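Local coordinates for chemotaxis operon protein (CheX) (Borrelia burgdorferi, PDB 3HZH) that probably removes the phosphoryl group from the phosphorylated chemotaxis response regulator CheY, as other members of the CheX phosphatase family do, at residues B[26-31]-B[35-40]; B[56-61]-B[111-116]; B[75-80]-B[99-104]. All blocks are in the same frame, centred on the assembly; numbering follows the deposited sequence.

Contact 1. Residues B[26-31]-B[35-40]; sequences SVLRDM and ENIEMG
The guanidinium of Arg29 lies obliquely to the carbonyl of Ile37, so the oxygen sits neither squarely over its face nor at its edge. NH2 of Arg29 stops 3.8 Å from Ile37 O, and the NE of the same arginine is about as far away, distances too long for a hydrogen bond. The same NH2 of Arg29 is 4.8 Å from OE2 of Glu38; the charges are opposite, but the charged atoms are not in contact. The arginine is fully extended beyond CB, and its aliphatic stem passes Ile37 running in the opposite direction, with Arg29 CG 4.2 Å from Ile37 CG1.

Beside this polar fringe the contact is apolar. Ile37 has CG1 set anti to its carbonyl carbon (chi1 -52°), which gives one branch to the arginine stem and leaves CG2 to meet Leu28, where Ile37 CG2 approaches Leu28 CB at 4.3 Å. Both Leu28 and Ile37 also pack on Phe154 of strand 149-155, so the isoleucine fills the angle between the end of helix 17-31 and the sheet. Directly after it the chain joins that sheet: Glu38 pairs through its backbone with Ser155 and Gly40 with Pro153, making 38-39 an outermost strand within the chain. The connection from helix to edge strand is therefore short, and Ile37, next to the strand, closes it against the helix.

Because no hydrogen bond crosses between the two segments, cohesion here comes from the burial of Ile37 against Leu28 and the aliphatic stem of Arg29, while the nearby carbonyl and carboxylate probably offer the arginine's positive charge a mild electrostatic pull.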
loop_
_atom_site.group_PDB
_atom_site.type_symbol
_atom_site.label_atom_id
_atom_site.label_comp_id
_atom_site.label_asym_id
_atom_site.label_seq_id
_atom_site.Cartn_x
_atom_site.Cartn_y
_atom_site.Cartn_z
ATOM N N SER B 26 13.744 3.545 4.547
ATOM C CA SER B 26 13.795 2.602 3.441
ATOM C C SER B 26 12.656 2.791 2.434
ATOM O O SER B 26 12.886 2.816 1.220
ATOM C CB SER B 26 13.767 1.175 3.994
ATOM O OG SER B 26 14.148 0.234 3.012
ATOM N N VAL B 27 11.429 2.923 2.930
ATOM C CA VAL B 27 10.282 3.108 2.044
ATOM C C VAL B 27 10.280 4.448 1.307
ATOM O O VAL B 27 10.007 4.493 0.104
ATOM C CB VAL B 27 8.942 2.966 2.803
ATOM C CG1 VAL B 27 7.778 3.241 1.857
ATOM C CG2 VAL B 27 8.811 1.570 3.374
ATOM N N LEU B 28 10.565 5.538 2.014
ATOM C CA LEU B 28 10.584 6.851 1.374
ATOM C C LEU B 28 11.629 6.892 0.250
ATOM O O LEU B 28 11.356 7.380 -0.853
ATOM C CB LEU B 28 10.868 7.953 2.405
ATOM C CG LEU B 28 9.807 8.194 3.489
ATOM C CD1 LEU B 28 10.303 9.248 4.473
ATOM C CD2 LEU B 28 8.503 8.644 2.848
ATOM N N ARG B 29 12.818 6.368 0.529
ATOM C CA ARG B 29 13.885 6.348 -0.467
ATOM C C ARG B 29 13.540 5.485 -1.672
ATOM O O ARG B 29 13.957 5.772 -2.793
ATOM C CB ARG B 29 15.176 5.832 0.152
ATOM C CG ARG B 29 15.709 6.706 1.249
ATOM C CD ARG B 29 17.030 6.184 1.740
ATOM N NE ARG B 29 17.592 7.075 2.739
ATOM C CZ ARG B 29 18.791 6.918 3.288
ATOM N NH1 ARG B 29 19.570 5.903 2.935
ATOM N NH2 ARG B 29 19.198 7.775 4.210
ATOM N N ASP B 30 12.777 4.427 -1.436
ATOM C CA ASP B 30 12.403 3.516 -2.500
ATOM C C ASP B 30 11.232 4.048 -3.329
ATOM O O ASP B 30 11.154 3.786 -4.526
ATOM C CB ASP B 30 12.040 2.153 -1.906
ATOM C CG ASP B 30 12.609 0.996 -2.706
ATOM O OD1 ASP B 30 13.852 0.902 -2.804
ATOM O OD2 ASP B 30 11.819 0.184 -3.233
HETATM N N MSE B 31 10.329 4.795 -2.698
HETATM C CA MSE B 31 9.166 5.326 -3.409
HETATM C C MSE B 31 9.455 6.664 -4.101
HETATM O O MSE B 31 9.353 6.767 -5.323
HETATM C CB MSE B 31 7.965 5.475 -2.458
HETATM C CG MSE B 31 7.579 4.192 -1.712
HETATM SE SE MSE B 31 5.901 4.181 -0.971
HETATM C CE MSE B 31 4.893 4.092 -2.496
ATOM N N GLU B 35 17.184 12.338 -5.234
ATOM C CA GLU B 35 18.380 12.163 -4.447
ATOM C C GLU B 35 18.535 12.984 -3.203
ATOM O O GLU B 35 18.659 14.213 -3.213
ATOM C CB GLU B 35 19.650 12.240 -5.301
ATOM C CG GLU B 35 19.805 10.997 -6.135
ATOM C CD GLU B 35 19.561 9.734 -5.312
ATOM O OE1 GLU B 35 19.299 9.840 -4.093
ATOM O OE2 GLU B 35 19.627 8.630 -5.885
ATOM N N ASN B 36 18.474 12.222 -2.122
ATOM C CA ASN B 36 18.644 12.675 -0.767
ATOM C C ASN B 36 17.463 13.072 0.087
ATOM O O ASN B 36 17.034 14.227 0.148
ATOM C CB ASN B 36 19.742 13.729 -0.724
ATOM C CG ASN B 36 21.050 13.181 -1.246
ATOM O OD1 ASN B 36 21.479 12.100 -0.840
ATOM N ND2 ASN B 36 21.689 13.913 -2.149
ATOM N N ILE B 37 16.956 12.040 0.747
ATOM C CA ILE B 37 15.877 12.124 1.706
ATOM C C ILE B 37 16.798 11.975 2.905
ATOM O O ILE B 37 17.359 10.900 3.119
ATOM C CB ILE B 37 14.993 10.879 1.682
ATOM C CG1 ILE B 37 14.528 10.571 0.255
ATOM C CG2 ILE B 37 13.812 11.078 2.620
ATOM C CD1 ILE B 37 13.340 11.356 -0.206
ATOM N N GLU B 38 16.980 13.040 3.666
ATOM C CA GLU B 38 17.877 12.992 4.807
ATOM C C GLU B 38 17.160 12.774 6.124
ATOM O O GLU B 38 16.192 13.466 6.425
ATOM C CB GLU B 38 18.673 14.288 4.867
ATOM C CG GLU B 38 20.155 14.075 4.817
ATOM C CD GLU B 38 20.588 13.248 3.626
ATOM O OE1 GLU B 38 20.350 13.670 2.476
ATOM O OE2 GLU B 38 21.172 12.166 3.843
HETATM N N MSE B 39 17.638 11.816 6.914
HETATM C CA MSE B 39 17.023 11.558 8.207
HETATM C C MSE B 39 17.464 12.650 9.170
HETATM O O MSE B 39 18.656 12.892 9.340
HETATM C CB MSE B 39 17.445 10.191 8.770
HETATM C CG MSE B 39 16.733 9.808 10.080
HETATM SE SE MSE B 39 17.409 8.304 10.923
HETATM C CE MSE B 39 18.935 8.775 11.241
ATOM N N GLY B 40 16.499 13.311 9.791
ATOM C CA GLY B 40 16.820 14.351 10.743
ATOM C C GLY B 40 17.102 13.734 12.101
ATOM O O GLY B 40 17.301 12.523 12.220
#

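Contact 2. Residues B[56-61]-B[111-116]; sequences VIVGLA and IIAGNF
Phe116 N donates to Ile112 O at 2.8 Å, a regular helical bond that fixes the backbone from which the phenylalanine ring is carried toward the sheet. The ring is held anti to its own backbone nitrogen (chi1 170°) and meets Leu60 of the strand, whose CD2 lies 4.3 Å from Phe116 CE2, approaching obliquely. Leu60 reaches it with torsions well away from the usual staggered values (chi1 -93°).

One helical turn earlier, Ala113 aims its methyl at Val58. The contact is close, with Val58 CG1 3.5 Å from Ala113 CB, and the Val58 CB stands 4.1 Å from the same methyl carbon. The small alanine side chain lets helix and strand come near, their CA atoms being 7.0 Å apart at Val58 and Ala113. Helix 97-118 thus lies against one face of the antiparallel sheet of the CheX fold, and the alternation of the strand turns Val58 and Leu60 toward it, with Gly59 between them. Strand 54-62 is paired on both flanks: Val58 bonds through its backbone with Ile68, and Gly59 with Thr130.

Neighbouring strands extend this apolar layer. Ile68 touches Leu60, Ala113 and Phe116 alike, while Ile129 lies on both Val58 and Leu60 from the other flank. Helix 17-31 lies alongside on the same face of the sheet, with Val27 packing on Ile111 and Ile112. A bound magnesium ion lies about 9 Å from the Val58 side chain, and Asn115 packs against the backbone of a second protein chain.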
loop_
_atom_site.group_PDB
_atom_site.type_symbol
_atom_site.label_atom_id
_atom_site.label_comp_id
_atom_site.label_asym_id
_atom_site.label_seq_id
_atom_site.Cartn_x
_atom_site.Cartn_y
_atom_site.Cartn_z
ATOM N N VAL B 56 -1.373 11.535 7.786
ATOM C CA VAL B 56 -1.803 10.189 7.476
ATOM C C VAL B 56 -1.690 9.422 8.784
ATOM O O VAL B 56 -0.702 9.555 9.503
ATOM C CB VAL B 56 -0.902 9.550 6.410
ATOM C CG1 VAL B 56 -1.250 8.092 6.240
ATOM C CG2 VAL B 56 -1.071 10.296 5.090
ATOM N N ILE B 57 -2.713 8.637 9.094
ATOM C CA ILE B 57 -2.725 7.858 10.323
ATOM C C ILE B 57 -2.955 6.389 10.068
ATOM O O ILE B 57 -3.954 6.007 9.451
ATOM C CB ILE B 57 -3.855 8.289 11.265
ATOM C CG1 ILE B 57 -3.724 9.761 11.580
ATOM C CG2 ILE B 57 -3.819 7.444 12.537
ATOM C CD1 ILE B 57 -4.778 10.343 12.512
ATOM N N VAL B 58 -2.040 5.564 10.566
ATOM C CA VAL B 58 -2.181 4.128 10.445
ATOM C C VAL B 58 -2.114 3.573 11.864
ATOM O O VAL B 58 -1.107 3.718 12.560
ATOM C CB VAL B 58 -1.074 3.516 9.582
ATOM C CG1 VAL B 58 -1.257 1.993 9.504
ATOM C CG2 VAL B 58 -1.122 4.122 8.183
ATOM N N GLY B 59 -3.212 2.969 12.303
ATOM C CA GLY B 59 -3.242 2.408 13.639
ATOM C C GLY B 59 -2.476 1.105 13.736
ATOM O O GLY B 59 -2.408 0.329 12.773
ATOM N N LEU B 60 -1.874 0.879 14.900
ATOM C CA LEU B 60 -1.141 -0.349 15.173
ATOM C C LEU B 60 -2.010 -1.120 16.165
ATOM O O LEU B 60 -2.382 -0.591 17.216
ATOM C CB LEU B 60 0.224 -0.030 15.793
ATOM C CG LEU B 60 1.470 0.122 14.903
ATOM C CD1 LEU B 60 1.110 0.490 13.482
ATOM C CD2 LEU B 60 2.397 1.143 15.543
ATOM N N ALA B 61 -2.338 -2.361 15.825
ATOM C CA ALA B 61 -3.186 -3.172 16.682
ATOM C C ALA B 61 -2.554 -4.512 17.004
ATOM O O ALA B 61 -1.476 -4.845 16.510
ATOM C CB ALA B 61 -4.541 -3.380 16.026
ATOM N N ILE B 111 2.403 1.527 3.400
ATOM C CA ILE B 111 3.597 0.762 3.067
ATOM C C ILE B 111 4.653 0.852 4.162
ATOM O O ILE B 111 5.297 -0.150 4.481
ATOM C CB ILE B 111 4.143 1.195 1.686
ATOM C CG1 ILE B 111 3.050 0.939 0.633
ATOM C CG2 ILE B 111 5.411 0.403 1.332
ATOM C CD1 ILE B 111 3.351 1.490 -0.754
ATOM N N ILE B 112 4.829 2.036 4.748
ATOM C CA ILE B 112 5.795 2.188 5.834
ATOM C C ILE B 112 5.337 1.291 6.989
ATOM O O ILE B 112 6.100 0.466 7.483
ATOM C CB ILE B 112 5.871 3.648 6.342
ATOM C CG1 ILE B 112 6.496 4.547 5.264
ATOM C CG2 ILE B 112 6.660 3.705 7.643
ATOM C CD1 ILE B 112 6.527 6.044 5.624
ATOM N N ALA B 113 4.078 1.443 7.388
ATOM C CA ALA B 113 3.513 0.657 8.483
ATOM C C ALA B 113 3.556 -0.850 8.247
ATOM O O ALA B 113 3.848 -1.612 9.168
ATOM C CB ALA B 113 2.079 1.088 8.753
ATOM N N GLY B 114 3.258 -1.273 7.022
ATOM C CA GLY B 114 3.269 -2.687 6.704
ATOM C C GLY B 114 4.666 -3.270 6.765
ATOM O O GLY B 114 4.883 -4.332 7.358
ATOM N N ASN B 115 5.621 -2.588 6.141
ATOM C CA ASN B 115 6.998 -3.050 6.169
ATOM C C ASN B 115 7.493 -3.050 7.607
ATOM O O ASN B 115 8.252 -3.940 8.011
ATOM C CB ASN B 115 7.878 -2.163 5.285
ATOM C CG ASN B 115 8.115 -2.767 3.915
ATOM O OD1 ASN B 115 8.267 -2.058 2.917
ATOM N ND2 ASN B 115 8.150 -4.089 3.859
ATOM N N PHE B 116 7.051 -2.064 8.382
ATOM C CA PHE B 116 7.439 -1.974 9.788
ATOM C C PHE B 116 6.963 -3.200 10.582
ATOM O O PHE B 116 7.772 -3.923 11.171
ATOM C CB PHE B 116 6.865 -0.702 10.418
ATOM C CG PHE B 116 7.006 -0.654 11.914
ATOM C CD1 PHE B 116 8.265 -0.621 12.513
ATOM C CD2 PHE B 116 5.874 -0.674 12.727
ATOM C CE1 PHE B 116 8.396 -0.608 13.905
ATOM C CE2 PHE B 116 5.989 -0.664 14.117
ATOM C CZ PHE B 116 7.258 -0.630 14.710
#

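Contact 3. Residues B[75-80]-B[99-104]; sequences ETALFV and EMVAAT
Val101 meets two residues of helix 74-85 with its two methyls. CG2 of Val101 comes to 3.9 Å from CD2 of Leu78, the two side chains crossing at a slant, and Val101 CG1 faces Ala77 CB at 4.3 Å. The valine holds CG1 anti to its backbone nitrogen (chi1 166°), a setting that parts the methyls between the two partners. Leu78 arrives by a less direct route: its CB starts off away from the other helix, and the outer end of the side chain bends back to bring CD2 up to CG2 of the valine. The CA atoms of the two segments are also nearest here, 6.7 Å apart at Leu78 and Val101.

Around this pair, Ala81 adds to the packing on Val101, while Leu105, one turn further along helix 97-118, touches Ala77 and Val80. Leu84 lies on Thr104. The hydroxyl of Thr104 turns back on its own helix, OG1 donating to Met100 O at 2.7 Å from above the carbonyl plane, while Thr104 N reaches that oxygen from the opposite face. Thr104 OG1 is bonded to Asn85 ND2 as well, a polar tie between the helices beside the apolar one.

Segment 99-104 also meets a second protein chain: a polar side chain there bonds to Ala103 O, and an aromatic one packs on Thr104. Helix 97-118 is the long helix of the CheX fold, which probably carries the Glu-x-x-Asn phosphatase motif, as in relatives.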
loop_
_atom_site.group_PDB
_atom_site.type_symbol
_atom_site.label_atom_id
_atom_site.label_comp_id
_atom_site.label_asym_id
_atom_site.label_seq_id
_atom_site.Cartn_x
_atom_site.Cartn_y
_atom_site.Cartn_z
ATOM N N GLU B 75 2.192 22.132 0.649
ATOM C CA GLU B 75 3.174 22.226 -0.422
ATOM C C GLU B 75 3.938 20.907 -0.563
ATOM O O GLU B 75 4.149 20.411 -1.667
ATOM C CB GLU B 75 4.152 23.366 -0.125
ATOM C CG GLU B 75 5.165 23.615 -1.223
ATOM C CD GLU B 75 6.176 24.683 -0.849
ATOM O OE1 GLU B 75 6.932 24.468 0.122
ATOM O OE2 GLU B 75 6.213 25.735 -1.524
ATOM N N THR B 76 4.349 20.343 0.569
ATOM C CA THR B 76 5.089 19.086 0.573
ATOM C C THR B 76 4.199 17.933 0.121
ATOM O O THR B 76 4.645 17.031 -0.583
ATOM C CB THR B 76 5.639 18.787 1.976
ATOM O OG1 THR B 76 6.456 19.881 2.400
ATOM C CG2 THR B 76 6.481 17.507 1.970
ATOM N N ALA B 77 2.934 17.968 0.524
ATOM C CA ALA B 77 1.993 16.922 0.138
ATOM C C ALA B 77 1.862 16.876 -1.391
ATOM O O ALA B 77 1.885 15.802 -1.995
ATOM C CB ALA B 77 0.632 17.177 0.778
ATOM N N LEU B 78 1.739 18.044 -2.012
ATOM C CA LEU B 78 1.606 18.123 -3.467
ATOM C C LEU B 78 2.890 17.678 -4.150
ATOM O O LEU B 78 2.852 16.971 -5.153
ATOM C CB LEU B 78 1.260 19.558 -3.897
ATOM C CG LEU B 78 -0.123 20.098 -3.515
ATOM C CD1 LEU B 78 -0.200 21.589 -3.810
ATOM C CD2 LEU B 78 -1.197 19.339 -4.286
ATOM N N PHE B 79 4.025 18.108 -3.604
ATOM C CA PHE B 79 5.332 17.746 -4.150
ATOM C C PHE B 79 5.463 16.224 -4.167
ATOM O O PHE B 79 5.780 15.634 -5.197
ATOM C CB PHE B 79 6.448 18.332 -3.282
ATOM C CG PHE B 79 7.834 18.011 -3.763
ATOM C CD1 PHE B 79 8.441 18.779 -4.748
ATOM C CD2 PHE B 79 8.537 16.939 -3.224
ATOM C CE1 PHE B 79 9.730 18.491 -5.187
ATOM C CE2 PHE B 79 9.831 16.639 -3.660
ATOM C CZ PHE B 79 10.427 17.418 -4.642
ATOM N N VAL B 80 5.231 15.597 -3.012
ATOM C CA VAL B 80 5.313 14.136 -2.895
ATOM C C VAL B 80 4.333 13.421 -3.825
ATOM O O VAL B 80 4.713 12.482 -4.526
ATOM C CB VAL B 80 5.034 13.664 -1.447
ATOM C CG1 VAL B 80 5.048 12.138 -1.387
ATOM C CG2 VAL B 80 6.082 14.247 -0.495
ATOM N N GLU B 99 -8.080 14.125 -4.303
ATOM C CA GLU B 99 -8.416 12.713 -4.205
ATOM C C GLU B 99 -7.148 11.879 -4.360
ATOM O O GLU B 99 -6.864 11.003 -3.543
ATOM C CB GLU B 99 -9.407 12.339 -5.312
ATOM C CG GLU B 99 -10.469 11.305 -4.941
ATOM C CD GLU B 99 -10.426 10.052 -5.809
ATOM O OE1 GLU B 99 -10.065 10.153 -7.001
ATOM O OE2 GLU B 99 -10.790 8.965 -5.303
HETATM N N MSE B 100 -6.378 12.155 -5.407
HETATM C CA MSE B 100 -5.164 11.393 -5.633
HETATM C C MSE B 100 -4.099 11.717 -4.590
HETATM O O MSE B 100 -3.345 10.834 -4.203
HETATM C CB MSE B 100 -4.622 11.625 -7.049
HETATM C CG MSE B 100 -3.489 10.669 -7.442
HETATM SE SE MSE B 100 -3.981 8.902 -7.437
HETATM C CE MSE B 100 -5.334 8.940 -8.635
ATOM N N VAL B 101 -4.039 12.971 -4.133
ATOM C CA VAL B 101 -3.060 13.356 -3.108
ATOM C C VAL B 101 -3.280 12.506 -1.856
ATOM O O VAL B 101 -2.346 11.884 -1.339
ATOM C CB VAL B 101 -3.180 14.859 -2.724
ATOM C CG1 VAL B 101 -2.402 15.140 -1.443
ATOM C CG2 VAL B 101 -2.616 15.726 -3.840
ATOM N N ALA B 102 -4.526 12.481 -1.386
ATOM C CA ALA B 102 -4.897 11.707 -0.208
ATOM C C ALA B 102 -4.573 10.228 -0.388
ATOM O O ALA B 102 -3.909 9.622 0.452
ATOM C CB ALA B 102 -6.389 11.871 0.084
ATOM N N ALA B 103 -5.039 9.656 -1.493
ATOM C CA ALA B 103 -4.821 8.236 -1.783
ATOM C C ALA B 103 -3.353 7.850 -1.891
ATOM O O ALA B 103 -2.970 6.729 -1.537
ATOM C CB ALA B 103 -5.546 7.853 -3.063
ATOM N N THR B 104 -2.535 8.770 -2.399
ATOM C CA THR B 104 -1.114 8.511 -2.548
ATOM C C THR B 104 -0.394 8.563 -1.206
ATOM O O THR B 104 0.367 7.659 -0.870
ATOM C CB THR B 104 -0.443 9.531 -3.508
ATOM O OG1 THR B 104 -1.096 9.504 -4.788
ATOM C CG2 THR B 104 1.033 9.176 -3.704
#

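Along the chain contact 1 closes first, and contact 3 is nested inside the loop that contact 2 closes. Their centres are spaced evenly, about 17 Å from contact 1 to each of the others and about 18 Å between contacts 2 and 3. Helix 97-118 serves both contacts 2 and 3: its 99-104 part packs on helix 74-85 and its 111-116 part on strand 54-62. Contact 1 joins this framework through Met31 of helix 17-31, which touches Ile111, and through strand 38-39 of the same sheet. Helices 17-31 and 74-85 thus pack beside different parts of the long helix, which ties them and the sheet into one compact domain, and all three contacts have residues reaching a second protein chain.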